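Local coordinates for DUF3829 family protein (Bacteroides vulgatus, PDB 4YJW) that is of unknown function but, as a DUF3829-family protein made with a signal sequence, is probably a lipoprotein of the bacterial cell envelope, at residues E17-I28 against D66-F77; K39-Q47 against F99-R107. All blocks are in the same frame, centred on the assembly; numbering follows the deposited sequence. Where two conformers were deposited one is given.

Contact 1: E17-I28 against D66-F77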
loop_
_atom_site.group_PDB
_atom_site.type_symbol
_atom_site.label_atom_id
_atom_site.label_comp_id
_atom_site.label_asym_id
_atom_site.label_seq_id
_atom_site.Cartn_x
_atom_site.Cartn_y
_atom_site.Cartn_z
ATOM N N GLU A 17 -9.190 5.605 -20.877
ATOM C CA GLU A 17 -7.963 5.263 -20.149
ATOM C C GLU A 17 -8.136 5.605 -18.678
ATOM O O GLU A 17 -7.665 4.859 -17.828
ATOM C CB GLU A 17 -6.711 5.956 -20.734
ATOM C CG GLU A 17 -6.357 5.503 -22.151
ATOM C CD GLU A 17 -6.169 4.002 -22.312
ATOM O OE1 GLU A 17 -5.366 3.411 -21.551
ATOM O OE2 GLU A 17 -6.882 3.409 -23.152
ATOM N N VAL A 18 -8.815 6.725 -18.361
ATOM C CA VAL A 18 -9.080 7.066 -16.952
ATOM C C VAL A 18 -9.890 5.926 -16.305
ATOM O O VAL A 18 -9.549 5.492 -15.204
ATOM C CB VAL A 18 -9.805 8.438 -16.820
ATOM C CG1 VAL A 18 -10.286 8.681 -15.384
ATOM C CG2 VAL A 18 -8.890 9.576 -17.275
HETATM N N MSE A 19 -10.923 5.408 -17.004
HETATM C CA MSE A 19 -11.747 4.306 -16.469
HETATM C C MSE A 19 -10.901 3.040 -16.223
HETATM O O MSE A 19 -11.088 2.360 -15.212
HETATM C CB MSE A 19 -12.932 3.983 -17.411
HETATM C CG MSE A 19 -13.934 5.133 -17.565
HETATM SE SE MSE A 19 -14.468 5.965 -15.872
HETATM C CE MSE A 19 -15.208 4.429 -14.947
ATOM N N LYS A 20 -9.958 2.745 -17.129
ATOM C CA LYS A 20 -9.068 1.574 -16.995
ATOM C C LYS A 20 -8.194 1.755 -15.762
ATOM O O LYS A 20 -8.066 0.828 -14.956
ATOM C CB LYS A 20 -8.215 1.353 -18.247
ATOM C CG LYS A 20 -9.029 1.014 -19.511
ATOM C CD LYS A 20 -8.098 0.863 -20.741
ATOM C CE LYS A 20 -8.907 0.737 -22.012
ATOM N NZ LYS A 20 -8.039 0.807 -23.231
ATOM N N TYR A 21 -7.626 2.964 -15.600
ATOM C CA TYR A 21 -6.768 3.303 -14.464
ATOM C C TYR A 21 -7.545 3.187 -13.150
ATOM O O TYR A 21 -7.044 2.608 -12.183
ATOM C CB TYR A 21 -6.182 4.716 -14.639
ATOM C CG TYR A 21 -5.081 5.024 -13.640
ATOM C CD1 TYR A 21 -5.385 5.503 -12.365
ATOM C CD2 TYR A 21 -3.739 4.911 -13.994
ATOM C CE1 TYR A 21 -4.382 5.794 -11.442
ATOM C CE2 TYR A 21 -2.725 5.220 -13.082
ATOM C CZ TYR A 21 -3.055 5.662 -11.809
ATOM O OH TYR A 21 -2.086 5.974 -10.882
ATOM N N TYR A 22 -8.792 3.690 -13.131
ATOM C CA TYR A 22 -9.626 3.607 -11.925
ATOM C C TYR A 22 -9.978 2.150 -11.599
ATOM O O TYR A 22 -9.844 1.732 -10.446
ATOM C CB TYR A 22 -10.896 4.427 -12.104
ATOM C CG TYR A 22 -11.845 4.343 -10.928
ATOM C CD1 TYR A 22 -11.463 4.784 -9.663
ATOM C CD2 TYR A 22 -13.154 3.905 -11.096
ATOM C CE1 TYR A 22 -12.346 4.749 -8.585
ATOM C CE2 TYR A 22 -14.059 3.895 -10.028
ATOM C CZ TYR A 22 -13.638 4.286 -8.769
ATOM O OH TYR A 22 -14.518 4.259 -7.711
ATOM N N ASP A 23 -10.441 1.387 -12.594
ATOM C CA ASP A 23 -10.788 -0.029 -12.378
ATOM C C ASP A 23 -9.584 -0.825 -11.827
ATOM O O ASP A 23 -9.752 -1.598 -10.884
ATOM C CB ASP A 23 -11.315 -0.663 -13.685
ATOM C CG ASP A 23 -12.673 -0.131 -14.127
ATOM O OD1 ASP A 23 -13.444 0.345 -13.254
ATOM O OD2 ASP A 23 -12.969 -0.197 -15.339
ATOM N N THR A 24 -8.366 -0.601 -12.383
ATOM C CA THR A 24 -7.140 -1.289 -11.951
ATOM C C THR A 24 -6.812 -0.826 -10.525
ATOM O O THR A 24 -6.519 -1.668 -9.667
ATOM C CB THR A 24 -6.003 -1.018 -12.956
ATOM O OG1 THR A 24 -6.424 -1.487 -14.254
ATOM C CG2 THR A 24 -4.709 -1.715 -12.564
ATOM N N SER A 25 -6.935 0.496 -10.256
ATOM C CA SER A 25 -6.688 1.054 -8.916
ATOM C C SER A 25 -7.599 0.395 -7.883
ATOM O O SER A 25 -7.131 0.034 -6.807
ATOM C CB SER A 25 -6.896 2.566 -8.900
ATOM O OG SER A 25 -5.812 3.185 -9.576
ATOM N N LEU A 26 -8.893 0.228 -8.207
ATOM C CA LEU A 26 -9.861 -0.401 -7.292
ATOM C C LEU A 26 -9.417 -1.832 -6.921
ATOM O O LEU A 26 -9.398 -2.189 -5.738
ATOM C CB LEU A 26 -11.261 -0.443 -7.947
ATOM C CG LEU A 26 -12.123 0.813 -7.876
ATOM C CD1 LEU A 26 -13.392 0.621 -8.711
ATOM C CD2 LEU A 26 -12.541 1.127 -6.450
ATOM N N LYS A 27 -9.035 -2.627 -7.929
ATOM C CA LYS A 27 -8.603 -4.018 -7.745
ATOM C C LYS A 27 -7.295 -4.121 -6.983
ATOM O O LYS A 27 -7.183 -4.921 -6.052
ATOM C CB LYS A 27 -8.422 -4.715 -9.114
ATOM C CG LYS A 27 -9.708 -5.101 -9.808
ATOM C CD LYS A 27 -9.427 -5.671 -11.192
ATOM C CE LYS A 27 -10.671 -5.741 -12.049
ATOM N NZ LYS A 27 -10.365 -6.196 -13.433
ATOM N N ILE A 28 -6.290 -3.345 -7.407
ATOM C CA ILE A 28 -4.954 -3.408 -6.818
ATOM C C ILE A 28 -4.968 -2.886 -5.342
ATOM O O ILE A 28 -4.401 -3.546 -4.468
ATOM C CB ILE A 28 -3.915 -2.697 -7.740
ATOM C CG1 ILE A 28 -2.553 -3.410 -7.671
ATOM C CG2 ILE A 28 -3.803 -1.194 -7.530
ATOM C CD1 ILE A 28 -1.461 -2.939 -8.623
ATOM N N ASP A 66 -0.303 -4.761 -13.592
ATOM C CA ASP A 66 -1.206 -3.760 -12.984
ATOM C C ASP A 66 -0.413 -2.721 -12.175
ATOM O O ASP A 66 -0.752 -1.535 -12.194
ATOM C CB ASP A 66 -2.250 -4.425 -12.079
ATOM C CG ASP A 66 -3.389 -5.106 -12.829
ATOM O OD1 ASP A 66 -3.465 -4.954 -14.069
ATOM O OD2 ASP A 66 -4.205 -5.776 -12.173
ATOM N N THR A 67 0.648 -3.167 -11.481
ATOM C CA THR A 67 1.546 -2.308 -10.690
ATOM C C THR A 67 2.208 -1.288 -11.628
ATOM O O THR A 67 2.208 -0.096 -11.324
ATOM C CB THR A 67 2.584 -3.162 -9.930
ATOM O OG1 THR A 67 1.891 -4.020 -9.024
ATOM C CG2 THR A 67 3.545 -2.317 -9.118
ATOM N N VAL A 68 2.753 -1.759 -12.753
ATOM C CA VAL A 68 3.392 -0.886 -13.750
ATOM C C VAL A 68 2.375 0.154 -14.263
ATOM O O VAL A 68 2.702 1.347 -14.375
ATOM C CB VAL A 68 4.000 -1.696 -14.923
ATOM C CG1 VAL A 68 4.488 -0.772 -16.042
ATOM C CG2 VAL A 68 5.123 -2.604 -14.435
ATOM N N PHE A 69 1.153 -0.304 -14.577
ATOM C CA PHE A 69 0.127 0.565 -15.127
ATOM C C PHE A 69 -0.221 1.697 -14.159
ATOM O O PHE A 69 -0.236 2.857 -14.576
ATOM C CB PHE A 69 -1.135 -0.231 -15.530
ATOM C CG PHE A 69 -2.158 0.568 -16.318
ATOM C CD1 PHE A 69 -1.924 0.917 -17.645
ATOM C CD2 PHE A 69 -3.385 0.913 -15.754
ATOM C CE1 PHE A 69 -2.877 1.638 -18.377
ATOM C CE2 PHE A 69 -4.332 1.628 -16.485
ATOM C CZ PHE A 69 -4.066 2.005 -17.783
ATOM N N VAL A 70 -0.460 1.381 -12.879
ATOM C CA VAL A 70 -0.874 2.422 -11.932
ATOM C C VAL A 70 0.322 3.290 -11.477
ATOM O O VAL A 70 0.110 4.427 -11.056
ATOM C CB VAL A 70 -1.665 1.882 -10.727
ATOM C CG1 VAL A 70 -2.972 1.213 -11.186
ATOM C CG2 VAL A 70 -0.820 0.950 -9.835
ATOM N N SER A 71 1.554 2.738 -11.521
ATOM C CA SER A 71 2.764 3.458 -11.086
ATOM C C SER A 71 3.160 4.527 -12.063
ATOM O O SER A 71 3.876 5.454 -11.686
ATOM C CB SER A 71 3.940 2.491 -10.937
ATOM O OG SER A 71 3.743 1.636 -9.830
ATOM N N ASN A 72 2.735 4.388 -13.324
ATOM C CA ASN A 72 3.079 5.307 -14.404
ATOM C C ASN A 72 1.814 5.917 -15.035
ATOM O O ASN A 72 1.523 5.650 -16.211
ATOM C CB ASN A 72 3.939 4.587 -15.459
ATOM C CG ASN A 72 5.193 3.977 -14.895
ATOM O OD1 ASN A 72 5.234 2.786 -14.576
ATOM N ND2 ASN A 72 6.219 4.791 -14.695
ATOM N N PRO A 73 1.058 6.773 -14.286
ATOM C CA PRO A 73 -0.137 7.399 -14.886
ATOM C C PRO A 73 0.225 8.193 -16.139
ATOM O O PRO A 73 1.283 8.814 -16.180
ATOM C CB PRO A 73 -0.667 8.310 -13.771
ATOM C CG PRO A 73 0.456 8.492 -12.827
ATOM C CD PRO A 73 1.254 7.231 -12.892
ATOM N N GLY A 74 -0.611 8.084 -17.163
ATOM C CA GLY A 74 -0.409 8.725 -18.455
ATOM C C GLY A 74 -0.651 10.219 -18.460
ATOM O O GLY A 74 -1.093 10.793 -17.455
ATOM N N ASN A 75 -0.371 10.848 -19.618
ATOM C CA ASN A 75 -0.514 12.293 -19.808
ATOM C C ASN A 75 -1.992 12.699 -20.001
ATOM O O ASN A 75 -2.275 13.882 -20.206
ATOM C CB ASN A 75 0.373 12.802 -20.964
ATOM C CG ASN A 75 0.242 12.077 -22.286
ATOM O OD1 ASN A 75 -0.769 11.438 -22.594
ATOM N ND2 ASN A 75 1.261 12.198 -23.122
ATOM N N TYR A 76 -2.939 11.735 -19.885
ATOM C CA TYR A 76 -4.384 12.011 -19.956
ATOM C C TYR A 76 -4.777 12.716 -18.642
ATOM O O TYR A 76 -5.685 13.546 -18.636
ATOM C CB TYR A 76 -5.249 10.755 -20.232
ATOM C CG TYR A 76 -4.792 9.476 -19.577
ATOM C CD1 TYR A 76 -5.244 9.116 -18.311
ATOM C CD2 TYR A 76 -3.960 8.587 -20.247
ATOM C CE1 TYR A 76 -4.839 7.928 -17.711
ATOM C CE2 TYR A 76 -3.517 7.415 -19.641
ATOM C CZ TYR A 76 -3.962 7.086 -18.373
ATOM O OH TYR A 76 -3.511 5.936 -17.764
ATOM N N PHE A 77 -4.034 12.442 -17.545
ATOM C CA PHE A 77 -4.194 13.161 -16.286
ATOM C C PHE A 77 -3.426 14.453 -16.390
ATOM O O PHE A 77 -2.388 14.485 -17.060
ATOM C CB PHE A 77 -3.647 12.348 -15.097
ATOM C CG PHE A 77 -4.397 11.094 -14.723
ATOM C CD1 PHE A 77 -5.670 11.163 -14.164
ATOM C CD2 PHE A 77 -3.818 9.845 -14.892
ATOM C CE1 PHE A 77 -6.350 9.998 -13.787
ATOM C CE2 PHE A 77 -4.496 8.684 -14.503
ATOM C CZ PHE A 77 -5.761 8.768 -13.968
#
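Tyr21, on helix 10-32, reaches across to the end of the short helix 64-71 and the turn after it, a helix-on-helix packing in an all-alpha fold, axes at 124°. Its CB lies 4.0 Å from Phe69 CE2. With CG anti to the backbone N (chi1 -169°), the ring passes between Val70 of the short helix and Phe77 beyond it. CG and CD1 sit against Phe77, whose edge points at one ring face in a T-shaped pair, planes at 76°. CD2 nears Phe77 CE2 and Tyr76 OH, CE1 Phe77 CZ. Farther out, CE2 runs beside Val70 CA and Pro73 CB, CZ beside Val70 O, and Val70 CG1 lies over the opposite face.

Two neighbouring side chains are knobs into holes of helix 10-32: Phe69 sits among Glu17, Lys20, Tyr21 and Thr24, Val70 among Tyr21, Thr24, Ser25 and Ile28. At one end Glu17 CB stands over the centre of the Tyr76 ring (CH-pi, 3.7 Å from the centroid); at the other, Ile28 CD1 lies against Asp66 and Thr67. Leu85 and Tyr89 of helix 79-111 and Leu148 of helix 121-159 also touch Tyr21. Tyr21 OH gives Val70 O a 2.7 Å hydrogen bond, in the carbonyl plane on a lone pair.

Contact 2: K39-Q47 against F99-R107; sequences KAVLGYLDQ and FYENYKTYR
Apolar packing carries most of this contact, led by Val41 and Leu45 of 39-47 against three rings, Phe99, Tyr103 and Tyr106, presented by helix 79-111. It is side-by-side packing of two helices that run in nearly the same direction in an all-alpha protein: short helix 35-44 lies alongside the long one with an interaxial angle of 27°, and at 11.0 Å between the axes the space is bridged by large side chains. Val41 and Phe99 come from opposite directions: a chi1 of 167° turns Val41 CG1 toward the rings, where it meets Phe99 CE2 at 3.6 Å and also leans on Tyr103 CG. Leu42 CD2 reaches Phe99 near the ring plane, at its CE1 edge. Three residues after Val41, Tyr44 CB lies 3.7 Å from Tyr103 CE1.

Leu45 makes the CH-pi contact. Its CD2 rests over the centre of the Tyr106 ring, 3.6 Å from the centroid and 14° off the normal, while the same methyl touches the edge of Tyr103 at CD1. One leucine branch thus fits between successive tyrosines of the long helix.

Polar contacts gather where the short helix gives way to loop. A water in the plane of the Tyr106 ring, at its edge, accepts from Tyr106 OH at 2.6 Å and donates to Tyr44 O and Asp46 O. Outside the two segments, Arg127 of helix 121-159 hydrogen-bonds both Tyr106 OH and Leu45 O, and Tyr103 OH bonds Pro55 O.

The chemistry is therefore divided: hydrocarbon and ring surfaces fill the buried interface, while the buried hydroxyls of Tyr103 and Tyr106 are satisfied, the first by Pro55 O, the second by the water and Arg127. That one water and one arginine also give the carbonyls of Tyr44, Leu45 and Asp46 polar partners, linking the end of the short helix to helix 79-111 and helix 121-159.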
loop_
_atom_site.group_PDB
_atom_site.type_symbol
_atom_site.label_atom_id
_atom_site.label_comp_id
_atom_site.label_asym_id
_atom_site.label_seq_id
_atom_site.Cartn_x
_atom_site.Cartn_y
_atom_site.Cartn_z
ATOM N N LYS A 39 -3.795 -4.924 10.831
ATOM C CA LYS A 39 -4.122 -4.962 12.262
ATOM C C LYS A 39 -3.609 -6.239 12.929
ATOM O O LYS A 39 -3.161 -6.175 14.089
ATOM C CB LYS A 39 -5.648 -4.864 12.483
ATOM C CG LYS A 39 -6.246 -3.500 12.181
ATOM C CD LYS A 39 -7.764 -3.589 12.420
ATOM C CE LYS A 39 -8.584 -2.624 11.614
ATOM N NZ LYS A 39 -10.041 -2.916 11.745
ATOM N N ALA A 40 -3.719 -7.408 12.236
ATOM C CA ALA A 40 -3.248 -8.689 12.808
ATOM C C ALA A 40 -1.716 -8.685 12.987
ATOM O O ALA A 40 -1.216 -9.148 14.012
ATOM C CB ALA A 40 -3.682 -9.868 11.933
ATOM N N VAL A 41 -0.982 -8.110 12.014
ATOM C CA VAL A 41 0.487 -7.999 12.105
ATOM C C VAL A 41 0.851 -7.081 13.291
ATOM O O VAL A 41 1.753 -7.400 14.058
ATOM C CB VAL A 41 1.107 -7.514 10.772
ATOM C CG1 VAL A 41 2.574 -7.086 10.975
ATOM C CG2 VAL A 41 1.005 -8.632 9.718
ATOM N N LEU A 42 0.123 -5.986 13.484
ATOM C CA LEU A 42 0.409 -5.125 14.649
ATOM C C LEU A 42 0.205 -5.894 15.963
ATOM O O LEU A 42 1.026 -5.792 16.852
ATOM C CB LEU A 42 -0.457 -3.866 14.618
ATOM C CG LEU A 42 -0.165 -2.879 13.474
ATOM C CD1 LEU A 42 -1.177 -1.759 13.477
ATOM C CD2 LEU A 42 1.232 -2.268 13.602
ATOM N N GLY A 43 -0.839 -6.716 16.039
ATOM C CA GLY A 43 -1.067 -7.537 17.230
ATOM C C GLY A 43 0.071 -8.527 17.464
ATOM O O GLY A 43 0.492 -8.725 18.612
ATOM N N TYR A 44 0.665 -9.069 16.376
ATOM C CA TYR A 44 1.776 -10.024 16.470
ATOM C C TYR A 44 3.049 -9.338 16.974
ATOM O O TYR A 44 3.940 -10.019 17.468
ATOM C CB TYR A 44 2.054 -10.726 15.124
ATOM C CG TYR A 44 0.889 -11.536 14.603
ATOM C CD1 TYR A 44 0.038 -12.215 15.478
ATOM C CD2 TYR A 44 0.665 -11.670 13.239
ATOM C CE1 TYR A 44 -1.054 -12.949 15.006
ATOM C CE2 TYR A 44 -0.418 -12.415 12.753
ATOM C CZ TYR A 44 -1.269 -13.056 13.641
ATOM O OH TYR A 44 -2.357 -13.790 13.186
ATOM N N LEU A 45 3.106 -7.993 16.893
ATOM C CA LEU A 45 4.255 -7.222 17.384
ATOM C C LEU A 45 4.138 -6.911 18.886
ATOM O O LEU A 45 5.089 -6.366 19.488
ATOM C CB LEU A 45 4.370 -5.910 16.585
ATOM C CG LEU A 45 4.696 -6.037 15.108
ATOM C CD1 LEU A 45 4.354 -4.728 14.402
ATOM C CD2 LEU A 45 6.181 -6.326 14.887
ATOM N N ASP A 46 2.990 -7.268 19.507
ATOM C CA ASP A 46 2.777 -6.978 20.928
ATOM C C ASP A 46 3.818 -7.639 21.829
ATOM O O ASP A 46 4.246 -8.766 21.600
ATOM C CB ASP A 46 1.373 -7.405 21.386
ATOM C CG ASP A 46 1.051 -6.844 22.757
ATOM O OD1 ASP A 46 0.881 -5.615 22.866
ATOM O OD2 ASP A 46 1.094 -7.615 23.733
ATOM N N GLN A 47 4.224 -6.907 22.860
ATOM C CA GLN A 47 5.234 -7.306 23.838
ATOM C C GLN A 47 4.870 -8.609 24.575
ATOM O O GLN A 47 5.763 -9.317 25.026
ATOM C CB GLN A 47 5.394 -6.164 24.872
ATOM C CG GLN A 47 5.997 -4.863 24.283
ATOM C CD GLN A 47 5.018 -3.865 23.685
ATOM O OE1 GLN A 47 3.902 -4.198 23.249
ATOM N NE2 GLN A 47 5.465 -2.619 23.527
ATOM N N PHE A 99 6.572 -2.637 5.592
ATOM C CA PHE A 99 5.674 -3.172 6.614
ATOM C C PHE A 99 5.830 -4.688 6.761
ATOM O O PHE A 99 6.009 -5.186 7.884
ATOM C CB PHE A 99 4.206 -2.803 6.310
ATOM C CG PHE A 99 3.275 -3.190 7.440
ATOM C CD1 PHE A 99 3.172 -2.395 8.582
ATOM C CD2 PHE A 99 2.523 -4.369 7.375
ATOM C CE1 PHE A 99 2.288 -2.751 9.622
ATOM C CE2 PHE A 99 1.675 -4.743 8.427
ATOM C CZ PHE A 99 1.542 -3.914 9.533
ATOM N N TYR A 100 5.796 -5.419 5.646
ATOM C CA TYR A 100 5.895 -6.885 5.711
ATOM C C TYR A 100 7.316 -7.357 5.919
ATOM O O TYR A 100 7.517 -8.315 6.660
ATOM C CB TYR A 100 5.270 -7.516 4.458
ATOM C CG TYR A 100 3.764 -7.424 4.487
ATOM C CD1 TYR A 100 3.106 -6.314 3.963
ATOM C CD2 TYR A 100 2.991 -8.432 5.065
ATOM C CE1 TYR A 100 1.727 -6.208 3.995
ATOM C CE2 TYR A 100 1.597 -8.345 5.089
ATOM C CZ TYR A 100 0.971 -7.236 4.535
ATOM O OH TYR A 100 -0.390 -7.126 4.524
ATOM N N GLU A 101 8.323 -6.667 5.347
ATOM C CA GLU A 101 9.721 -7.062 5.587
ATOM C C GLU A 101 10.119 -6.816 7.058
ATOM O O GLU A 101 10.857 -7.627 7.624
ATOM C CB GLU A 101 10.694 -6.331 4.645
ATOM C CG GLU A 101 10.675 -6.911 3.224
ATOM C CD GLU A 101 11.096 -8.368 3.062
ATOM O OE1 GLU A 101 12.014 -8.811 3.785
ATOM O OE2 GLU A 101 10.534 -9.057 2.184
ATOM N N ASN A 102 9.673 -5.677 7.656
ATOM C CA ASN A 102 9.973 -5.376 9.069
ATOM C C ASN A 102 9.409 -6.470 9.969
ATOM O O ASN A 102 10.081 -6.866 10.918
ATOM C CB ASN A 102 9.402 -4.014 9.493
ATOM C CG ASN A 102 10.180 -2.829 9.002
ATOM O OD1 ASN A 102 11.334 -2.942 8.575
ATOM N ND2 ASN A 102 9.548 -1.648 9.027
ATOM N N TYR A 103 8.190 -6.952 9.679
ATOM C CA TYR A 103 7.586 -8.025 10.493
ATOM C C TYR A 103 8.388 -9.330 10.319
ATOM O O TYR A 103 8.638 -10.032 11.296
ATOM C CB TYR A 103 6.104 -8.259 10.162
ATOM C CG TYR A 103 5.537 -9.418 10.956
ATOM C CD1 TYR A 103 5.453 -9.358 12.350
ATOM C CD2 TYR A 103 5.287 -10.647 10.345
ATOM C CE1 TYR A 103 5.087 -10.468 13.108
ATOM C CE2 TYR A 103 4.878 -11.759 11.093
ATOM C CZ TYR A 103 4.786 -11.665 12.474
ATOM O OH TYR A 103 4.421 -12.762 13.218
ATOM N N LYS A 104 8.807 -9.643 9.092
ATOM C CA LYS A 104 9.645 -10.850 8.875
ATOM C C LYS A 104 10.936 -10.748 9.729
ATOM O O LYS A 104 11.258 -11.667 10.467
ATOM C CB LYS A 104 9.968 -11.009 7.377
ATOM C CG LYS A 104 10.995 -12.119 7.112
ATOM C CD LYS A 104 11.227 -12.320 5.598
ATOM C CE LYS A 104 12.429 -13.201 5.370
ATOM N NZ LYS A 104 12.643 -13.445 3.919
ATOM N N THR A 105 11.637 -9.613 9.658
ATOM C CA THR A 105 12.855 -9.353 10.447
ATOM C C THR A 105 12.567 -9.540 11.927
ATOM O O THR A 105 13.315 -10.230 12.618
ATOM C CB THR A 105 13.363 -7.941 10.170
ATOM O OG1 THR A 105 13.667 -7.873 8.791
ATOM C CG2 THR A 105 14.621 -7.597 10.968
ATOM N N TYR A 106 11.510 -8.878 12.408
ATOM C CA TYR A 106 11.083 -8.937 13.802
ATOM C C TYR A 106 10.883 -10.384 14.239
ATOM O O TYR A 106 11.414 -10.772 15.266
ATOM C CB TYR A 106 9.777 -8.134 13.987
ATOM C CG TYR A 106 9.223 -8.209 15.395
ATOM C CD1 TYR A 106 9.606 -7.282 16.369
ATOM C CD2 TYR A 106 8.268 -9.164 15.741
ATOM C CE1 TYR A 106 9.080 -7.334 17.661
ATOM C CE2 TYR A 106 7.748 -9.234 17.036
ATOM C CZ TYR A 106 8.149 -8.308 17.985
ATOM O OH TYR A 106 7.646 -8.383 19.270
ATOM N N ARG A 107 10.079 -11.164 13.493
ATOM C CA ARG A 107 9.802 -12.560 13.880
ATOM C C ARG A 107 11.094 -13.403 13.997
ATOM O O ARG A 107 11.266 -14.114 14.995
ATOM C CB ARG A 107 8.833 -13.199 12.886
ATOM C CG ARG A 107 8.593 -14.698 13.152
ATOM C CD ARG A 107 7.559 -15.259 12.184
ATOM N NE ARG A 107 7.471 -16.717 12.309
ATOM C CZ ARG A 107 8.280 -17.570 11.687
ATOM N NH1 ARG A 107 9.245 -17.121 10.889
ATOM N NH2 ARG A 107 8.134 -18.875 11.859
HETATM O O HOH W 1 5.551 -9.864 19.579
#

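From the N terminus, helix 10-32 supplies the first half of contact 1, and helix 35-44 follows at once with the first half of contact 2. The chain then passes through the loop to helix 64-71, where 66-77 closes contact 1 after 37 intervening residues. Helix 79-111 comes next, and its 99-107 portion closes contact 2 over 51 residues. The two closures therefore cross instead of nesting. Their centres lie 30 Å apart, on opposite sides of the chain's centre, with nearest atoms about 10 Å apart and no touch. Contact 1 ties helix 64-71 and its following turn to helix 10-32, whereas contact 2 joins helix 35-44 to helix 79-111.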